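Local atomic coordinates of B12-binding domain-containing protein (Kitasatospora setae, PDB entry 6WTF), a protein that probably methylates C2 of tryptophan, using a bound cobalamin together with the [4Fe-4S] cluster of a radical SAM core. Residues S272-S277 / L305-Q310; R328-G333 / R370-M375; A228-H233 / K240-G245. One frame throughout, in Å; residues are numbered along the deposited sequence.

Contact 1 (S272-S277 / L305-Q310); sequences SEFNLS and LWVYCQ. With SF4 (iron/sulfur cluster), chain C; SA8 (S-5'-azamethionine-5'-deoxyadenosine), chain E; TRP (tryptophan), chain F.
E273 and C309, the backbone positions of closest approach with CA atoms 5.1 Å apart, meet where 272-275 runs at 82° to 307-310, at the end of strand 304-309; the chains cross steeply, and polar pairing runs over Y308 to Q310 without beta-sheet register. F274 N donates to Y308 O at 2.8 Å. The N275 side-chain amide then pairs with the backbone of Q310. It accepts from Q310 N at OD1 (3.0 Å) and donates from ND2 to Q310 O (2.8 Å), which occupies both backbone polar groups of one residue. The first torsion, chi1 63°, turns this amide toward strand 304-309, and ND2 has a further acceptor in P313 O.

The strand is one of the parallel set of the radical SAM core, a partial TIM barrel, and the loop lies at the end where the cofactors bind. E273 OE2 coordinates SF4 FE3 at 2.1 Å. In most radical SAM enzymes the amino acid part of S-adenosylmethionine takes that iron; here the amino nitrogen of the analogue SA8 is hydrogen-bonded to S272 O instead. Q310 NE2 reaches the same OE2 at 3.2 Å in a weak bond, its amide plane turned 69° from the carboxylate, while Q310 OE1 is held by Y354 and K346. OE1 of E273 rests against the C309 carbonyl carbon.

The Y308 ring leads away from the loop 272-277, toward SA8 and the tryptophan. CB of SA8 sits over the centre of one ring face, and OH donates to O of the bound tryptophan across a very short 2.5 Å; the side chain also contacts the cobalamin. On the barrel's outer side, F274 CD2 packs obliquely on V307 CG1 at 3.7 Å, with F318 and L322 of helix 316-325 also against the phenylalanine.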
loop_
_atom_site.group_PDB
_atom_site.type_symbol
_atom_site.label_atom_id
_atom_site.label_comp_id
_atom_site.label_asym_id
_atom_site.label_seq_id
_atom_site.Cartn_x
_atom_site.Cartn_y
_atom_site.Cartn_z
ATOM N N SER A 272 6.815 2.065 -5.395
ATOM C CA SER A 272 5.897 1.236 -6.167
ATOM C C SER A 272 6.590 -0.040 -6.622
ATOM O O SER A 272 6.083 -1.147 -6.406
ATOM C CB SER A 272 5.354 2.023 -7.360
ATOM O OG SER A 272 4.430 3.000 -6.930
ATOM N N GLU A 273 7.765 0.098 -7.231
ATOM C CA GLU A 273 8.621 -1.030 -7.592
ATOM C C GLU A 273 10.062 -0.568 -7.459
ATOM O O GLU A 273 10.451 0.419 -8.088
ATOM C CB GLU A 273 8.352 -1.520 -9.023
ATOM C CG GLU A 273 6.913 -1.864 -9.336
ATOM C CD GLU A 273 6.445 -3.141 -8.681
ATOM O OE1 GLU A 273 7.280 -3.894 -8.141
ATOM O OE2 GLU A 273 5.229 -3.397 -8.706
ATOM N N PHE A 274 10.852 -1.262 -6.644
ATOM C CA PHE A 274 12.214 -0.797 -6.401
ATOM C C PHE A 274 13.044 -0.814 -7.680
ATOM O O PHE A 274 13.801 0.127 -7.947
ATOM C CB PHE A 274 12.885 -1.636 -5.314
ATOM C CG PHE A 274 14.248 -1.136 -4.935
ATOM C CD1 PHE A 274 14.432 0.191 -4.580
ATOM C CD2 PHE A 274 15.343 -1.982 -4.934
ATOM C CE1 PHE A 274 15.686 0.664 -4.228
ATOM C CE2 PHE A 274 16.593 -1.518 -4.586
ATOM C CZ PHE A 274 16.765 -0.193 -4.232
ATOM N N ASN A 275 12.902 -1.861 -8.496
ATOM C CA ASN A 275 13.788 -2.025 -9.643
ATOM C C ASN A 275 13.342 -1.240 -10.869
ATOM O O ASN A 275 14.074 -1.228 -11.865
ATOM C CB ASN A 275 13.928 -3.508 -10.008
ATOM C CG ASN A 275 12.619 -4.134 -10.433
ATOM O OD1 ASN A 275 11.562 -3.822 -9.886
ATOM N ND2 ASN A 275 12.681 -5.026 -11.413
ATOM N N LEU A 276 12.172 -0.600 -10.831
ATOM C CA LEU A 276 11.802 0.357 -11.867
ATOM C C LEU A 276 12.497 1.688 -11.617
ATOM O O LEU A 276 12.767 2.062 -10.474
ATOM C CB LEU A 276 10.287 0.553 -11.936
ATOM C CG LEU A 276 9.499 -0.682 -12.372
ATOM C CD1 LEU A 276 8.025 -0.344 -12.532
ATOM C CD2 LEU A 276 10.081 -1.270 -13.662
ATOM N N SER A 277 12.786 2.404 -12.706
ATOM C CA SER A 277 13.736 3.512 -12.698
ATOM C C SER A 277 15.079 3.006 -12.164
ATOM O O SER A 277 15.570 3.404 -11.104
ATOM C CB SER A 277 13.192 4.697 -11.885
ATOM O OG SER A 277 13.989 5.854 -12.061
ATOM N N LEU A 305 17.638 -5.410 3.927
ATOM C CA LEU A 305 16.745 -4.710 3.013
ATOM C C LEU A 305 15.737 -5.669 2.390
ATOM O O LEU A 305 16.106 -6.749 1.913
ATOM C CB LEU A 305 17.557 -4.024 1.915
ATOM C CG LEU A 305 16.844 -3.052 0.974
ATOM C CD1 LEU A 305 16.261 -1.856 1.731
ATOM C CD2 LEU A 305 17.802 -2.592 -0.112
ATOM N N TRP A 306 14.472 -5.257 2.372
ATOM C CA TRP A 306 13.397 -6.015 1.745
ATOM C C TRP A 306 12.714 -5.120 0.720
ATOM O O TRP A 306 12.414 -3.960 1.015
ATOM C CB TRP A 306 12.396 -6.515 2.789
ATOM C CG TRP A 306 13.052 -7.262 3.921
ATOM C CD1 TRP A 306 13.598 -6.724 5.052
ATOM C CD2 TRP A 306 13.255 -8.681 4.015
ATOM N NE1 TRP A 306 14.116 -7.718 5.847
ATOM C CE2 TRP A 306 13.919 -8.928 5.234
ATOM C CE3 TRP A 306 12.934 -9.764 3.190
ATOM C CZ2 TRP A 306 14.269 -10.215 5.650
ATOM C CZ3 TRP A 306 13.282 -11.040 3.601
ATOM C CH2 TRP A 306 13.945 -11.254 4.822
ATOM N N VAL A 307 12.483 -5.650 -0.486
ATOM C CA VAL A 307 12.102 -4.825 -1.624
ATOM C C VAL A 307 10.948 -5.447 -2.402
ATOM O O VAL A 307 10.654 -6.642 -2.294
ATOM C CB VAL A 307 13.296 -4.575 -2.576
ATOM C CG1 VAL A 307 14.403 -3.816 -1.865
ATOM C CG2 VAL A 307 13.821 -5.896 -3.132
ATOM N N TYR A 308 10.282 -4.597 -3.181
ATOM C CA TYR A 308 9.340 -4.995 -4.219
ATOM C C TYR A 308 10.022 -4.888 -5.576
ATOM O O TYR A 308 10.775 -3.943 -5.824
ATOM C CB TYR A 308 8.091 -4.107 -4.220
ATOM C CG TYR A 308 6.982 -4.528 -3.280
ATOM C CD1 TYR A 308 6.637 -5.864 -3.122
ATOM C CD2 TYR A 308 6.271 -3.577 -2.558
ATOM C CE1 TYR A 308 5.612 -6.239 -2.260
ATOM C CE2 TYR A 308 5.253 -3.940 -1.699
ATOM C CZ TYR A 308 4.928 -5.268 -1.551
ATOM O OH TYR A 308 3.910 -5.616 -0.694
ATOM N N CYS A 309 9.772 -5.860 -6.447
ATOM C CA CYS A 309 10.314 -5.808 -7.796
ATOM C C CYS A 309 9.297 -6.334 -8.797
ATOM O O CYS A 309 8.408 -7.120 -8.458
ATOM C CB CYS A 309 11.622 -6.613 -7.930
ATOM S SG CYS A 309 13.127 -5.762 -7.354
ATOM N N GLN A 310 9.429 -5.866 -10.025
ATOM C CA GLN A 310 8.838 -6.497 -11.190
ATOM C C GLN A 310 9.865 -7.431 -11.812
ATOM O O GLN A 310 11.066 -7.295 -11.557
ATOM C CB GLN A 310 8.390 -5.439 -12.195
ATOM C CG GLN A 310 7.106 -4.749 -11.808
ATOM C CD GLN A 310 5.935 -5.703 -11.782
ATOM O OE1 GLN A 310 5.501 -6.200 -12.823
ATOM N NE2 GLN A 310 5.422 -5.974 -10.594
HETATM FE FE1 SF4 C . 2.395 -2.355 -12.243
HETATM FE FE2 SF4 C . 3.451 -0.087 -11.122
HETATM FE FE3 SF4 C . 3.794 -2.508 -9.900
HETATM FE FE4 SF4 C . 1.330 -1.333 -9.931
HETATM S S1 SF4 C . 3.200 -0.540 -8.907
HETATM S S2 SF4 C . 1.818 -3.525 -10.367
HETATM S S3 SF4 C . 1.356 -0.335 -11.974
HETATM S S4 SF4 C . 4.595 -1.885 -11.944
HETATM N N SA8 E . 3.709 -1.969 -5.404
HETATM C CA SA8 E . 2.889 -3.180 -5.586
HETATM C C SA8 E . 1.862 -3.294 -4.468
HETATM O O SA8 E . 0.751 -3.827 -4.868
HETATM O OXT SA8 E . 2.074 -2.918 -3.324
HETATM C CB SA8 E . 3.763 -4.474 -5.653
HETATM C CG SA8 E . 3.097 -5.577 -6.465
HETATM N ND SA8 E . 2.010 -6.257 -5.758
HETATM C CE SA8 E . 2.505 -6.883 -4.526
HETATM C "C5'" SA8 E . 1.281 -7.169 -6.634
HETATM C "C4'" SA8 E . 0.189 -7.941 -5.918
HETATM O "O4'" SA8 E . -0.698 -7.023 -5.244
HETATM C "C3'" SA8 E . -0.728 -8.699 -6.866
HETATM O "O3'" SA8 E . -0.157 -9.944 -7.252
HETATM C "C2'" SA8 E . -1.984 -8.882 -6.009
HETATM O "O2'" SA8 E . -1.866 -10.018 -5.159
HETATM C "C1'" SA8 E . -1.998 -7.589 -5.175
HETATM N N9 SA8 E . -2.963 -6.591 -5.628
HETATM C C8 SA8 E . -2.702 -5.321 -6.072
HETATM N N7 SA8 E . -3.769 -4.652 -6.438
HETATM C C5 SA8 E . -4.809 -5.544 -6.217
HETATM C C6 SA8 E . -6.203 -5.445 -6.397
HETATM N N6 SA8 E . -6.816 -4.371 -6.911
HETATM N N1 SA8 E . -6.958 -6.509 -6.044
HETATM C C2 SA8 E . -6.352 -7.598 -5.562
HETATM N N3 SA8 E . -5.049 -7.811 -5.363
HETATM C C4 SA8 E . -4.326 -6.741 -5.711
HETATM N N TRP F . 1.410 -9.962 -1.027
HETATM C CA TRP F . 1.905 -8.687 -0.516
HETATM C C TRP F . 3.320 -8.851 0.022
HETATM O O TRP F . 4.026 -7.870 0.264
HETATM C CB TRP F . 0.981 -8.137 0.578
HETATM C CG TRP F . -0.470 -8.128 0.191
HETATM C CD1 TRP F . -1.427 -9.010 0.592
HETATM C CD2 TRP F . -1.125 -7.195 -0.680
HETATM N NE1 TRP F . -2.638 -8.687 0.029
HETATM C CE2 TRP F . -2.481 -7.576 -0.758
HETATM C CE3 TRP F . -0.697 -6.076 -1.401
HETATM C CZ2 TRP F . -3.412 -6.883 -1.529
HETATM C CZ3 TRP F . -1.628 -5.384 -2.167
HETATM C CH2 TRP F . -2.969 -5.790 -2.222
HETATM O OXT TRP F . 3.779 -9.980 0.225
#

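Contact 2 (R328-G333 / R370-M375); sequences RGVNVG and RGILTM. With TRP (tryptophan), chain F.
N331 and M375 lie side by side and point the same way, with N331 ND2 3.3 Å from M375 SD and both turned to the bound tryptophan. The amide nitrogen comes within 3.1 Å of TRP OXT. Its hydrogen-bond partner in the protein is OE2 of E377; this oxygen, itself hydrogen-bonded to the tryptophan, is a shared acceptor, an arrangement consistent with fixing the rotation of the N331 amide. M375 reaches the same OXT by a fully extended chain, CG anti to the backbone N (chi1 179°), so that SD ends beside the carboxylate.

Behind these side chains the backbones pair in parallel register, the strand axes 20° apart, with N331 opposite M375. V330 bonds on both sides of T374: its N donates to L373 O and its O accepts from M375 N, each at 2.9 Å. V332 N continues the pattern to M375 O. The two strands belong to one beta-alpha-beta crossover of the radical SAM barrel, linked through helix 357-369.

On the face away from the tryptophan, V330 CG2 touches I372 CG2 at 3.9 Å, and C367 of that helix covers both. The helix ends in a Schellman motif with G371 at C-prime, which turns the chain into strand 373-380. There L373 N donates to R328 O, and a water donates to R328 O and G371 O, bridging the turn to the neighbouring strand.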
loop_
_atom_site.group_PDB
_atom_site.type_symbol
_atom_site.label_atom_id
_atom_site.label_comp_id
_atom_site.label_asym_id
_atom_site.label_seq_id
_atom_site.Cartn_x
_atom_site.Cartn_y
_atom_site.Cartn_z
ATOM N N ARG A 328 17.874 -8.810 1.678
ATOM C CA ARG A 328 17.570 -10.103 2.265
ATOM C C ARG A 328 16.441 -10.835 1.562
ATOM O O ARG A 328 16.391 -12.065 1.623
ATOM C CB ARG A 328 17.196 -9.920 3.740
ATOM C CG ARG A 328 17.545 -11.074 4.637
ATOM C CD ARG A 328 19.045 -11.152 4.876
ATOM N NE ARG A 328 19.338 -12.095 5.946
ATOM C CZ ARG A 328 20.456 -12.090 6.663
ATOM N NH1 ARG A 328 21.400 -11.188 6.424
ATOM N NH2 ARG A 328 20.623 -12.986 7.624
ATOM N N GLY A 329 15.546 -10.113 0.891
ATOM C CA GLY A 329 14.440 -10.747 0.200
ATOM C C GLY A 329 13.888 -9.862 -0.892
ATOM O O GLY A 329 13.957 -8.631 -0.818
ATOM N N VAL A 330 13.327 -10.502 -1.914
ATOM C CA VAL A 330 12.684 -9.818 -3.027
ATOM C C VAL A 330 11.300 -10.419 -3.219
ATOM O O VAL A 330 11.158 -11.639 -3.337
ATOM C CB VAL A 330 13.504 -9.937 -4.329
ATOM C CG1 VAL A 330 12.750 -9.295 -5.492
ATOM C CG2 VAL A 330 14.881 -9.309 -4.159
ATOM N N ASN A 331 10.284 -9.565 -3.222
ATOM C CA ASN A 331 8.937 -9.942 -3.627
ATOM C C ASN A 331 8.746 -9.473 -5.062
ATOM O O ASN A 331 8.864 -8.275 -5.344
ATOM C CB ASN A 331 7.891 -9.323 -2.695
ATOM C CG ASN A 331 6.464 -9.673 -3.087
ATOM O OD1 ASN A 331 6.023 -9.386 -4.198
ATOM N ND2 ASN A 331 5.733 -10.290 -2.167
ATOM N N VAL A 332 8.485 -10.416 -5.969
ATOM C CA VAL A 332 8.329 -10.130 -7.392
ATOM C C VAL A 332 6.879 -10.382 -7.789
ATOM O O VAL A 332 6.345 -11.483 -7.588
ATOM C CB VAL A 332 9.303 -10.953 -8.254
ATOM C CG1 VAL A 332 9.156 -12.448 -7.995
ATOM C CG2 VAL A 332 9.095 -10.635 -9.727
ATOM N N GLY A 333 6.243 -9.360 -8.353
ATOM C CA GLY A 333 4.877 -9.486 -8.817
ATOM C C GLY A 333 4.795 -10.045 -10.221
ATOM O O GLY A 333 4.377 -9.350 -11.154
ATOM N N ARG A 370 22.656 -15.960 -4.497
ATOM C CA ARG A 370 23.210 -14.999 -3.552
ATOM C C ARG A 370 22.536 -15.069 -2.189
ATOM O O ARG A 370 22.698 -14.155 -1.377
ATOM C CB ARG A 370 23.124 -13.587 -4.134
ATOM C CG ARG A 370 23.991 -13.420 -5.370
ATOM C CD ARG A 370 23.490 -12.322 -6.281
ATOM N NE ARG A 370 24.351 -12.175 -7.450
ATOM C CZ ARG A 370 24.318 -12.982 -8.507
ATOM N NH1 ARG A 370 23.465 -13.996 -8.550
ATOM N NH2 ARG A 370 25.141 -12.774 -9.522
ATOM N N GLY A 371 21.800 -16.140 -1.909
ATOM C CA GLY A 371 21.181 -16.280 -0.601
ATOM C C GLY A 371 20.132 -15.233 -0.304
ATOM O O GLY A 371 19.958 -14.848 0.858
ATOM N N ILE A 372 19.439 -14.748 -1.330
ATOM C CA ILE A 372 18.379 -13.755 -1.185
ATOM C C ILE A 372 17.053 -14.480 -1.346
ATOM O O ILE A 372 16.819 -15.138 -2.366
ATOM C CB ILE A 372 18.527 -12.622 -2.215
ATOM C CG1 ILE A 372 19.818 -11.840 -1.959
ATOM C CG2 ILE A 372 17.319 -11.694 -2.183
ATOM C CD1 ILE A 372 20.134 -10.826 -3.034
ATOM N N LEU A 373 16.192 -14.383 -0.339
ATOM C CA LEU A 373 14.919 -15.083 -0.386
ATOM C C LEU A 373 14.000 -14.448 -1.426
ATOM O O LEU A 373 14.188 -13.303 -1.851
ATOM C CB LEU A 373 14.258 -15.080 0.994
ATOM C CG LEU A 373 15.173 -15.479 2.160
ATOM C CD1 LEU A 373 14.557 -15.080 3.492
ATOM C CD2 LEU A 373 15.476 -16.970 2.142
ATOM N N THR A 374 12.999 -15.214 -1.853
ATOM C CA THR A 374 12.106 -14.765 -2.910
ATOM C C THR A 374 10.663 -15.108 -2.580
ATOM O O THR A 374 10.367 -16.194 -2.072
ATOM C CB THR A 374 12.477 -15.383 -4.267
ATOM O OG1 THR A 374 12.742 -16.785 -4.104
ATOM C CG2 THR A 374 13.685 -14.686 -4.860
ATOM N N MET A 375 9.770 -14.176 -2.874
ATOM C CA MET A 375 8.344 -14.454 -2.914
ATOM C C MET A 375 7.820 -14.084 -4.291
ATOM O O MET A 375 8.063 -12.973 -4.773
ATOM C CB MET A 375 7.570 -13.691 -1.842
ATOM C CG MET A 375 6.078 -13.984 -1.917
ATOM S SD MET A 375 5.126 -13.178 -0.638
ATOM C CE MET A 375 3.463 -13.661 -1.096
HETATM N N TRP F . 1.410 -9.962 -1.027
HETATM C CA TRP F . 1.905 -8.687 -0.516
HETATM C C TRP F . 3.320 -8.851 0.022
HETATM O O TRP F . 4.026 -7.870 0.264
HETATM C CB TRP F . 0.981 -8.137 0.578
HETATM C CG TRP F . -0.470 -8.128 0.191
HETATM C CD1 TRP F . -1.427 -9.010 0.592
HETATM C CD2 TRP F . -1.125 -7.195 -0.680
HETATM N NE1 TRP F . -2.638 -8.687 0.029
HETATM C CE2 TRP F . -2.481 -7.576 -0.758
HETATM C CE3 TRP F . -0.697 -6.076 -1.401
HETATM C CZ2 TRP F . -3.412 -6.883 -1.529
HETATM C CZ3 TRP F . -1.628 -5.384 -2.167
HETATM C CH2 TRP F . -2.969 -5.790 -2.222
HETATM O OXT TRP F . 3.779 -9.980 0.225
HETATM O O HOH W 1 18.316 -13.623 3.129
#

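Contact 3 (A228-H233 / K240-G245); sequences AYRCSH and KGTRYG. With SF4 (iron/sulfur cluster), chain C; SA8 (S-5'-azamethionine-5'-deoxyadenosine), chain E.
A228 gives the contact more buried surface than any other residue, and it meets T242 and Y244, the next two, with different atoms. Its CA lies 3.2 Å from T242 O in a CA-H...O contact. Its methyl group packs on the Y244 ring, CB to CE2 being 3.6 Å. Its backbone N points at Y244 OH across 3.3 Å; the bond is nearly straight (167°) but long, and so weak. The tyrosine thus meets the alanine with the hydroxyl end of its ring.

T242 serves both sides of the contact. Its carbonyl oxygen, besides facing A228, accepts from R243 NH1 at 2.6 Å; the oxygen lies in the guanidinium plane, whereas the donor stands well above the carbonyl plane. Its methyl group CG2 is met obliquely by R230 NH2 at 3.7 Å. The arginine chain is bent twice to get there, at chi2 (63°) and chi3 (67°), which carries the guanidinium across to the T242 methyl group. R230 NH2 and R243 NH1 are 5.3 Å apart, and both arginines form salt bridges with E349, whose carboxylate would be expected to offset the like charges.

Further along 228-233 the chain leaves the contact for the cofactors. C231 SG binds SF4 FE1 at 2.4 Å. H233 sets its ring edge near SA8 N7, and its carbonyl O accepts a weak bond from SA8 N6, so the adenine is met by both ring and backbone. On the other segment, K240 NZ forms a salt bridge to the cobalamin, and the backbone of G241 is hydrogen-bonded to that of C227. C227, C231 and C234 bind the cluster, and their spacing makes this the CxxxCxxC loop that characterises radical SAM enzymes, closed here on the chain leaving helix 236-240.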
loop_
_atom_site.group_PDB
_atom_site.type_symbol
_atom_site.label_atom_id
_atom_site.label_comp_id
_atom_site.label_asym_id
_atom_site.label_seq_id
_atom_site.Cartn_x
_atom_site.Cartn_y
_atom_site.Cartn_z
ATOM N N ALA A 228 5.535 4.622 -13.446
ATOM C CA ALA A 228 5.292 5.030 -14.823
ATOM C C ALA A 228 4.492 4.014 -15.625
ATOM O O ALA A 228 4.145 4.301 -16.776
ATOM C CB ALA A 228 6.617 5.305 -15.537
ATOM N N TYR A 229 4.189 2.843 -15.071
ATOM C CA TYR A 229 3.434 1.857 -15.830
ATOM C C TYR A 229 1.937 2.057 -15.597
ATOM O O TYR A 229 1.498 3.050 -15.012
ATOM C CB TYR A 229 3.889 0.443 -15.482
ATOM C CG TYR A 229 5.250 0.100 -16.045
ATOM C CD1 TYR A 229 5.892 0.958 -16.933
ATOM C CD2 TYR A 229 5.897 -1.077 -15.688
ATOM C CE1 TYR A 229 7.144 0.652 -17.445
ATOM C CE2 TYR A 229 7.146 -1.386 -16.195
ATOM C CZ TYR A 229 7.763 -0.518 -17.073
ATOM O OH TYR A 229 9.001 -0.827 -17.581
ATOM N N ARG A 230 1.135 1.102 -16.047
ATOM C CA ARG A 230 -0.309 1.276 -16.053
ATOM C C ARG A 230 -0.984 -0.088 -15.956
ATOM O O ARG A 230 -1.928 -0.391 -16.683
ATOM C CB ARG A 230 -0.745 2.041 -17.303
ATOM C CG ARG A 230 -2.109 2.701 -17.200
ATOM C CD ARG A 230 -2.145 3.772 -16.108
ATOM N NE ARG A 230 -1.304 4.927 -16.417
ATOM C CZ ARG A 230 -1.732 6.011 -17.060
ATOM N NH1 ARG A 230 -2.992 6.093 -17.475
ATOM N NH2 ARG A 230 -0.902 7.017 -17.292
ATOM N N CYS A 231 -0.504 -0.930 -15.040
ATOM C CA CYS A 231 -1.065 -2.267 -14.895
ATOM C C CYS A 231 -2.539 -2.176 -14.518
ATOM O O CYS A 231 -2.914 -1.441 -13.599
ATOM C CB CYS A 231 -0.279 -3.063 -13.854
ATOM S SG CYS A 231 1.480 -3.253 -14.259
ATOM N N SER A 232 -3.371 -2.939 -15.234
ATOM C CA SER A 232 -4.817 -2.741 -15.189
ATOM C C SER A 232 -5.418 -2.997 -13.811
ATOM O O SER A 232 -6.558 -2.595 -13.560
ATOM C CB SER A 232 -5.503 -3.626 -16.239
ATOM O OG SER A 232 -5.574 -4.980 -15.826
ATOM N N HIS A 233 -4.689 -3.650 -12.915
ATOM C CA HIS A 233 -5.200 -3.979 -11.594
ATOM C C HIS A 233 -4.822 -2.959 -10.525
ATOM O O HIS A 233 -5.401 -2.985 -9.435
ATOM C CB HIS A 233 -4.665 -5.350 -11.160
ATOM C CG HIS A 233 -3.204 -5.342 -10.829
ATOM N ND1 HIS A 233 -2.219 -5.436 -11.791
ATOM C CD2 HIS A 233 -2.560 -5.225 -9.641
ATOM C CE1 HIS A 233 -1.033 -5.391 -11.208
ATOM N NE2 HIS A 233 -1.212 -5.263 -9.906
ATOM N N LYS A 240 -0.591 7.483 -6.664
ATOM C CA LYS A 240 0.730 7.986 -6.309
ATOM C C LYS A 240 1.260 9.010 -7.303
ATOM O O LYS A 240 1.844 10.021 -6.893
ATOM C CB LYS A 240 1.732 6.828 -6.188
ATOM C CG LYS A 240 1.342 5.778 -5.165
ATOM C CD LYS A 240 1.354 6.346 -3.752
ATOM C CE LYS A 240 2.772 6.547 -3.237
ATOM N NZ LYS A 240 2.799 6.645 -1.748
ATOM N N GLY A 241 1.091 8.766 -8.592
ATOM C CA GLY A 241 1.668 9.605 -9.629
ATOM C C GLY A 241 2.210 8.701 -10.718
ATOM O O GLY A 241 2.650 7.577 -10.469
ATOM N N THR A 242 2.196 9.207 -11.952
ATOM C CA THR A 242 2.575 8.431 -13.127
ATOM C C THR A 242 4.006 8.690 -13.577
ATOM O O THR A 242 4.454 8.076 -14.548
ATOM C CB THR A 242 1.614 8.714 -14.293
ATOM O OG1 THR A 242 1.626 10.111 -14.600
ATOM C CG2 THR A 242 0.196 8.295 -13.949
ATOM N N ARG A 243 4.726 9.595 -12.916
ATOM C CA ARG A 243 6.130 9.834 -13.210
ATOM C C ARG A 243 6.928 9.769 -11.915
ATOM O O ARG A 243 6.408 10.044 -10.832
ATOM C CB ARG A 243 6.347 11.187 -13.911
ATOM C CG ARG A 243 5.729 11.275 -15.306
ATOM C CD ARG A 243 6.300 10.201 -16.232
ATOM N NE ARG A 243 5.706 10.237 -17.565
ATOM C CZ ARG A 243 4.713 9.449 -17.966
ATOM N NH1 ARG A 243 4.197 8.555 -17.132
ATOM N NH2 ARG A 243 4.234 9.554 -19.200
ATOM N N TYR A 244 8.200 9.400 -12.035
ATOM C CA TYR A 244 9.017 9.140 -10.857
ATOM C C TYR A 244 9.518 10.457 -10.277
ATOM O O TYR A 244 10.148 11.256 -10.979
ATOM C CB TYR A 244 10.183 8.215 -11.204
ATOM C CG TYR A 244 9.742 6.865 -11.729
ATOM C CD1 TYR A 244 9.066 5.964 -10.913
ATOM C CD2 TYR A 244 9.988 6.497 -13.043
ATOM C CE1 TYR A 244 8.648 4.737 -11.394
ATOM C CE2 TYR A 244 9.576 5.274 -13.532
ATOM C CZ TYR A 244 8.904 4.399 -12.703
ATOM O OH TYR A 244 8.495 3.177 -13.194
ATOM N N GLY A 245 9.214 10.687 -9.004
ATOM C CA GLY A 245 9.861 11.732 -8.237
ATOM C C GLY A 245 10.923 11.118 -7.348
ATOM O O GLY A 245 10.618 10.618 -6.261
HETATM FE FE1 SF4 C . 2.395 -2.355 -12.243
HETATM FE FE2 SF4 C . 3.451 -0.087 -11.122
HETATM FE FE3 SF4 C . 3.794 -2.508 -9.900
HETATM FE FE4 SF4 C . 1.330 -1.333 -9.931
HETATM S S1 SF4 C . 3.200 -0.540 -8.907
HETATM S S2 SF4 C . 1.818 -3.525 -10.367
HETATM S S3 SF4 C . 1.356 -0.335 -11.974
HETATM S S4 SF4 C . 4.595 -1.885 -11.944
HETATM N N SA8 E . 3.709 -1.969 -5.404
HETATM C CA SA8 E . 2.889 -3.180 -5.586
HETATM C C SA8 E . 1.862 -3.294 -4.468
HETATM O O SA8 E . 0.751 -3.827 -4.868
HETATM O OXT SA8 E . 2.074 -2.918 -3.324
HETATM C CB SA8 E . 3.763 -4.474 -5.653
HETATM C CG SA8 E . 3.097 -5.577 -6.465
HETATM N ND SA8 E . 2.010 -6.257 -5.758
HETATM C CE SA8 E . 2.505 -6.883 -4.526
HETATM C "C5'" SA8 E . 1.281 -7.169 -6.634
HETATM C "C4'" SA8 E . 0.189 -7.941 -5.918
HETATM O "O4'" SA8 E . -0.698 -7.023 -5.244
HETATM C "C3'" SA8 E . -0.728 -8.699 -6.866
HETATM O "O3'" SA8 E . -0.157 -9.944 -7.252
HETATM C "C2'" SA8 E . -1.984 -8.882 -6.009
HETATM O "O2'" SA8 E . -1.866 -10.018 -5.159
HETATM C "C1'" SA8 E . -1.998 -7.589 -5.175
HETATM N N9 SA8 E . -2.963 -6.591 -5.628
HETATM C C8 SA8 E . -2.702 -5.321 -6.072
HETATM N N7 SA8 E . -3.769 -4.652 -6.438
HETATM C C5 SA8 E . -4.809 -5.544 -6.217
HETATM C C6 SA8 E . -6.203 -5.445 -6.397
HETATM N N6 SA8 E . -6.816 -4.371 -6.911
HETATM N N1 SA8 E . -6.958 -6.509 -6.044
HETATM C C2 SA8 E . -6.352 -7.598 -5.562
HETATM N N3 SA8 E . -5.049 -7.811 -5.363
HETATM C C4 SA8 E . -4.326 -6.741 -5.711
#

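In the fold
Along the chain contact 3 closes first, then contact 1, then contact 2, all inside the radical SAM core. Contacts 1 and 2 are centred 11 Å apart and share one sheet, since strands 304-309 and 327-335 are neighbours; C309 N and N331 O probably bond between them, and both contacts touch the tryptophan. Contacts 1 and 3, centred 13 Å apart, meet where L276 packs on Y244 and Y229, and both reach the iron-sulfur cluster and SA8. Contacts 2 and 3 do not touch, with centres 23 Å apart. Contact 1 therefore lies between the cluster loop and the substrate strands, and its glutamate complements the three cysteines as protein ligands of the cluster.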